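Local coordinates for choline binding protein A (Lactobacillus salivarius str. Ren, PDB 5GT1) that binds zinc through a domain of the M23 peptidase family and probably acts at the bacterial cell surface, at residues V80-V93 with Y104-V116. Residues are numbered along the deposited sequence; the frame is centred on the assembly and turned at random.
Sequences VTQIGYIAGLENYV and YQEAFSNKGNISV. With EDO (1,2-ethanediol), chain D.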
loop_
_atom_site.group_PDB
_atom_site.type_symbol
_atom_site.label_atom_id
_atom_site.label_comp_id
_atom_site.label_asym_id
_atom_site.label_seq_id
_atom_site.Cartn_x
_atom_site.Cartn_y
_atom_site.Cartn_z
ATOM N N VAL A 80 -10.123 -5.757 7.509
ATOM C CA VAL A 80 -8.972 -6.599 7.233
ATOM C C VAL A 80 -9.486 -7.972 6.765
ATOM O O VAL A 80 -10.214 -8.648 7.498
ATOM C CB VAL A 80 -8.056 -6.723 8.467
ATOM C CG1 VAL A 80 -6.866 -7.637 8.183
ATOM C CG2 VAL A 80 -7.593 -5.343 8.939
ATOM N N THR A 81 -9.119 -8.366 5.549
ATOM C CA THR A 81 -9.598 -9.626 4.980
ATOM C C THR A 81 -8.544 -10.717 5.026
ATOM O O THR A 81 -8.864 -11.908 5.068
ATOM C CB THR A 81 -10.089 -9.460 3.522
ATOM O OG1 THR A 81 -9.069 -8.855 2.726
ATOM C CG2 THR A 81 -11.325 -8.595 3.468
ATOM N N GLN A 82 -7.281 -10.315 5.023
ATOM C CA GLN A 82 -6.211 -11.276 4.872
ATOM C C GLN A 82 -4.906 -10.756 5.445
ATOM O O GLN A 82 -4.554 -9.579 5.275
ATOM C CB GLN A 82 -6.051 -11.618 3.386
ATOM C CG GLN A 82 -5.186 -12.829 3.089
ATOM C CD GLN A 82 -5.151 -13.145 1.604
ATOM O OE1 GLN A 82 -6.192 -13.320 0.967
ATOM N NE2 GLN A 82 -3.954 -13.204 1.045
ATOM N N ILE A 83 -4.203 -11.632 6.152
ATOM C CA ILE A 83 -2.833 -11.377 6.566
ATOM C C ILE A 83 -2.073 -12.621 6.141
ATOM O O ILE A 83 -2.435 -13.742 6.553
ATOM C CB ILE A 83 -2.721 -11.148 8.097
ATOM C CG1 ILE A 83 -3.570 -9.925 8.526
ATOM C CG2 ILE A 83 -1.267 -11.004 8.524
ATOM C CD1 ILE A 83 -3.641 -9.702 10.024
ATOM N N GLY A 84 -1.032 -12.433 5.327
ATOM C CA GLY A 84 -0.253 -13.571 4.851
ATOM C C GLY A 84 1.197 -13.288 4.569
ATOM O O GLY A 84 1.708 -12.196 4.841
ATOM N N TYR A 85 1.863 -14.298 4.027
ATOM C CA TYR A 85 3.254 -14.189 3.625
ATOM C C TYR A 85 3.421 -14.750 2.214
ATOM O O TYR A 85 3.091 -15.917 1.971
ATOM C CB TYR A 85 4.185 -14.960 4.586
ATOM C CG TYR A 85 5.618 -14.903 4.117
ATOM C CD1 TYR A 85 6.434 -13.841 4.477
ATOM C CD2 TYR A 85 6.142 -15.883 3.254
ATOM C CE1 TYR A 85 7.733 -13.753 4.021
ATOM C CE2 TYR A 85 7.439 -15.796 2.781
ATOM C CZ TYR A 85 8.231 -14.736 3.169
ATOM O OH TYR A 85 9.531 -14.637 2.718
ATOM N N ILE A 86 3.931 -13.932 1.297
ATOM C CA ILE A 86 4.342 -14.405 -0.017
ATOM C C ILE A 86 5.670 -13.719 -0.281
ATOM O O ILE A 86 5.721 -12.480 -0.308
ATOM C CB ILE A 86 3.328 -14.012 -1.117
ATOM C CG1 ILE A 86 2.000 -14.761 -0.926
ATOM C CG2 ILE A 86 3.911 -14.266 -2.508
ATOM C CD1 ILE A 86 0.842 -14.154 -1.699
ATOM N N ALA A 87 6.747 -14.492 -0.462
ATOM C CA ALA A 87 8.070 -13.888 -0.667
ATOM C C ALA A 87 7.998 -12.881 -1.821
ATOM O O ALA A 87 7.416 -13.179 -2.863
ATOM C CB ALA A 87 9.136 -14.943 -0.928
ATOM N N GLY A 88 8.569 -11.694 -1.619
ATOM C CA GLY A 88 8.367 -10.568 -2.542
ATOM C C GLY A 88 7.457 -9.508 -1.930
ATOM O O GLY A 88 7.842 -8.351 -1.812
ATOM N N LEU A 89 6.241 -9.901 -1.550
ATOM C CA LEU A 89 5.380 -9.057 -0.718
ATOM C C LEU A 89 5.841 -9.148 0.733
ATOM O O LEU A 89 5.527 -8.273 1.567
ATOM C CB LEU A 89 3.930 -9.529 -0.802
ATOM C CG LEU A 89 3.151 -9.326 -2.110
ATOM C CD1 LEU A 89 3.546 -10.348 -3.160
ATOM C CD2 LEU A 89 1.655 -9.417 -1.824
ATOM N N GLU A 90 6.594 -10.212 1.027
ATOM C CA GLU A 90 6.911 -10.597 2.412
ATOM C C GLU A 90 5.606 -10.676 3.230
ATOM O O GLU A 90 4.603 -11.178 2.720
ATOM C CB GLU A 90 7.965 -9.650 3.015
ATOM C CG GLU A 90 9.253 -9.556 2.196
ATOM C CD GLU A 90 9.868 -10.918 1.870
ATOM O OE1 GLU A 90 10.142 -11.679 2.815
ATOM O OE2 GLU A 90 10.084 -11.233 0.672
ATOM N N ASN A 91 5.595 -10.183 4.470
ATOM C CA ASN A 91 4.355 -10.169 5.259
ATOM C C ASN A 91 3.443 -9.020 4.797
ATOM O O ASN A 91 3.893 -7.865 4.705
ATOM C CB ASN A 91 4.660 -10.050 6.759
ATOM C CG ASN A 91 5.508 -11.204 7.269
ATOM O OD1 ASN A 91 5.024 -12.320 7.395
ATOM N ND2 ASN A 91 6.782 -10.941 7.533
ATOM N N TYR A 92 2.187 -9.334 4.492
ATOM C CA TYR A 92 1.269 -8.308 3.983
ATOM C C TYR A 92 -0.095 -8.316 4.668
ATOM O O TYR A 92 -0.533 -9.338 5.198
ATOM C CB TYR A 92 1.116 -8.424 2.462
ATOM C CG TYR A 92 0.466 -9.724 2.042
ATOM C CD1 TYR A 92 -0.917 -9.805 1.870
ATOM C CD2 TYR A 92 1.227 -10.867 1.844
ATOM C CE1 TYR A 92 -1.531 -10.995 1.502
ATOM C CE2 TYR A 92 0.628 -12.070 1.467
ATOM C CZ TYR A 92 -0.751 -12.127 1.307
ATOM O OH TYR A 92 -1.364 -13.305 0.944
ATOM N N VAL A 93 -0.772 -7.171 4.632
ATOM C CA VAL A 93 -2.119 -7.033 5.161
ATOM C C VAL A 93 -3.003 -6.529 4.036
ATOM O O VAL A 93 -2.621 -5.592 3.330
ATOM C CB VAL A 93 -2.155 -5.998 6.298
ATOM C CG1 VAL A 93 -3.558 -5.866 6.874
ATOM C CG2 VAL A 93 -1.155 -6.376 7.370
ATOM N N TYR A 104 -0.989 -3.645 2.055
ATOM C CA TYR A 104 0.170 -3.072 2.738
ATOM C C TYR A 104 1.205 -4.179 2.833
ATOM O O TYR A 104 0.983 -5.186 3.512
ATOM C CB TYR A 104 -0.189 -2.589 4.159
ATOM C CG TYR A 104 -1.295 -1.563 4.210
ATOM C CD1 TYR A 104 -1.002 -0.200 4.374
ATOM C CD2 TYR A 104 -2.637 -1.943 4.093
ATOM C CE1 TYR A 104 -2.024 0.755 4.415
ATOM C CE2 TYR A 104 -3.655 -0.995 4.123
ATOM C CZ TYR A 104 -3.333 0.351 4.278
ATOM O OH TYR A 104 -4.350 1.291 4.321
ATOM N N GLN A 105 2.337 -4.015 2.166
ATOM C CA GLN A 105 3.299 -5.115 2.098
ATOM C C GLN A 105 4.727 -4.609 2.320
ATOM O O GLN A 105 4.972 -3.392 2.319
ATOM C CB GLN A 105 3.179 -5.821 0.742
ATOM C CG GLN A 105 3.689 -4.975 -0.418
ATOM C CD GLN A 105 3.411 -5.588 -1.769
ATOM O OE1 GLN A 105 2.265 -5.899 -2.090
ATOM N NE2 GLN A 105 4.466 -5.748 -2.583
ATOM N N GLU A 106 5.645 -5.561 2.529
ATOM C CA GLU A 106 7.092 -5.332 2.653
ATOM C C GLU A 106 7.596 -4.526 3.854
ATOM O O GLU A 106 8.802 -4.516 4.138
ATOM C CB GLU A 106 7.659 -4.803 1.339
ATOM C CG GLU A 106 7.495 -5.822 0.214
ATOM C CD GLU A 106 7.977 -5.271 -1.090
ATOM O OE1 GLU A 106 9.225 -5.220 -1.285
ATOM O OE2 GLU A 106 7.119 -4.874 -1.905
ATOM N N ALA A 107 6.683 -3.883 4.572
ATOM C CA ALA A 107 7.046 -3.044 5.718
ATOM C C ALA A 107 7.381 -3.846 6.979
ATOM O O ALA A 107 7.994 -3.318 7.901
ATOM C CB ALA A 107 5.904 -2.086 6.038
ATOM N N PHE A 108 6.928 -5.096 7.032
ATOM C CA PHE A 108 6.905 -5.847 8.291
ATOM C C PHE A 108 7.823 -7.079 8.195
ATOM O O PHE A 108 7.548 -8.008 7.428
ATOM C CB PHE A 108 5.462 -6.239 8.636
ATOM C CG PHE A 108 4.443 -5.157 8.326
ATOM C CD1 PHE A 108 4.393 -3.989 9.088
ATOM C CD2 PHE A 108 3.547 -5.298 7.258
ATOM C CE1 PHE A 108 3.472 -2.986 8.794
ATOM C CE2 PHE A 108 2.609 -4.302 6.971
ATOM C CZ PHE A 108 2.576 -3.145 7.738
ATOM N N SER A 109 8.933 -7.057 8.944
ATOM C CA SER A 109 9.931 -8.139 8.866
ATOM C C SER A 109 9.377 -9.452 9.426
ATOM O O SER A 109 9.891 -10.514 9.122
ATOM C CB SER A 109 11.235 -7.761 9.574
ATOM O OG SER A 109 11.054 -7.734 10.985
ATOM N N ASN A 110 8.326 -9.363 10.233
ATOM C CA ASN A 110 7.611 -10.532 10.727
ATOM C C ASN A 110 6.193 -10.168 11.112
ATOM O O ASN A 110 5.890 -8.985 11.329
ATOM C CB ASN A 110 8.335 -11.159 11.915
ATOM C CG ASN A 110 8.269 -10.300 13.136
ATOM O OD1 ASN A 110 7.490 -10.576 14.048
ATOM N ND2 ASN A 110 9.066 -9.226 13.158
ATOM N N LYS A 111 5.335 -11.184 11.202
ATOM C CA LYS A 111 3.913 -10.991 11.455
ATOM C C LYS A 111 3.636 -10.308 12.783
ATOM O O LYS A 111 2.596 -9.680 12.947
ATOM C CB LYS A 111 3.140 -12.321 11.351
ATOM C CG LYS A 111 2.871 -12.741 9.912
ATOM C CD LYS A 111 2.435 -14.199 9.756
ATOM C CE LYS A 111 2.813 -14.701 8.363
ATOM N NZ LYS A 111 1.891 -15.718 7.783
ATOM N N GLY A 112 4.561 -10.446 13.728
ATOM C CA GLY A 112 4.449 -9.779 15.021
ATOM C C GLY A 112 4.470 -8.264 14.895
ATOM O O GLY A 112 3.998 -7.579 15.786
ATOM N N ASN A 113 4.995 -7.743 13.783
ATOM C CA ASN A 113 4.961 -6.293 13.523
ATOM C C ASN A 113 3.611 -5.789 13.021
ATOM O O ASN A 113 3.410 -4.578 12.880
ATOM C CB ASN A 113 6.089 -5.857 12.577
ATOM C CG ASN A 113 7.366 -5.536 13.316
ATOM O OD1 ASN A 113 7.891 -4.421 13.237
ATOM N ND2 ASN A 113 7.859 -6.494 14.064
ATOM N N ILE A 114 2.682 -6.706 12.774
ATOM C CA ILE A 114 1.346 -6.320 12.323
ATOM C C ILE A 114 0.424 -6.198 13.538
ATOM O O ILE A 114 0.412 -7.078 14.403
ATOM C CB ILE A 114 0.808 -7.295 11.249
ATOM C CG1 ILE A 114 1.735 -7.250 10.013
ATOM C CG2 ILE A 114 -0.641 -6.956 10.908
ATOM C CD1 ILE A 114 1.590 -8.383 9.010
ATOM N N SER A 115 -0.330 -5.101 13.602
ATOM C CA SER A 115 -1.144 -4.760 14.769
ATOM C C SER A 115 -2.602 -5.180 14.635
ATOM O O SER A 115 -3.317 -5.256 15.642
ATOM C CB SER A 115 -1.113 -3.255 15.014
ATOM O OG SER A 115 0.206 -2.823 15.256
ATOM N N VAL A 116 -3.045 -5.413 13.399
ATOM C CA VAL A 116 -4.450 -5.696 13.124
ATOM C C VAL A 116 -4.650 -7.210 12.961
ATOM O O VAL A 116 -3.683 -7.931 12.789
ATOM C CB VAL A 116 -4.965 -4.915 11.882
ATOM C CG1 VAL A 116 -4.961 -3.407 12.151
ATOM C CG2 VAL A 116 -4.123 -5.237 10.652
HETATM C C1 EDO D . 1.015 -5.235 18.219
HETATM O O1 EDO D . 0.733 -3.843 18.029
HETATM C C2 EDO D . 1.994 -5.676 17.144
HETATM O O2 EDO D . 2.901 -4.594 16.872
HETATM O O HOH W 1 0.887 -16.743 4.944
HETATM O O HOH W 2 10.161 -10.992 5.727
HETATM O O HOH W 3 6.513 -7.146 5.166
#
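Val93 packs tightly against Ile114: its CG2 methyl lies 3.6 Å from Ile114 CG2, the two side chains running antiparallel alongside each other. Val93 CG1, anti to the backbone N (chi1 -179°), instead reaches Val116 CG2, which also meets Val80 CG2. Ile114 CG1 rests on one face of the Phe108 ring, with Ala107 CB over the other. Next to this cluster Val93 and Tyr104 form an antiparallel hydrogen-bonded pair of the hairpin 92-96/101-108, within the M23 peptidase-family region; Tyr104 N meets Val93 O at 2.8 Å, almost straight at 173°.

Where both chains turn a corner, the Asn91 side chain reaches across. Its ND2 donates to Phe108 O at 3.0 Å from above the carbonyl plane, while a water ties Asn91 O to both N and O of Phe108. The outer side is looser: Lys111 runs across the Asn91 amide, CG 3.3 Å from OD1, and NZ bonds weakly to a water that also accepts from Tyr85 N.

Leu89 O accepts from Glu106 N, whose side chain comes within about 4 Å of the bound zinc. Gln105 pairs by backbone bonds with the zinc ligand His137 of strand 135-141; Val93 and Phe108 pack on Ile128 of strand 127-130, and helix 146-151 touches Tyr92.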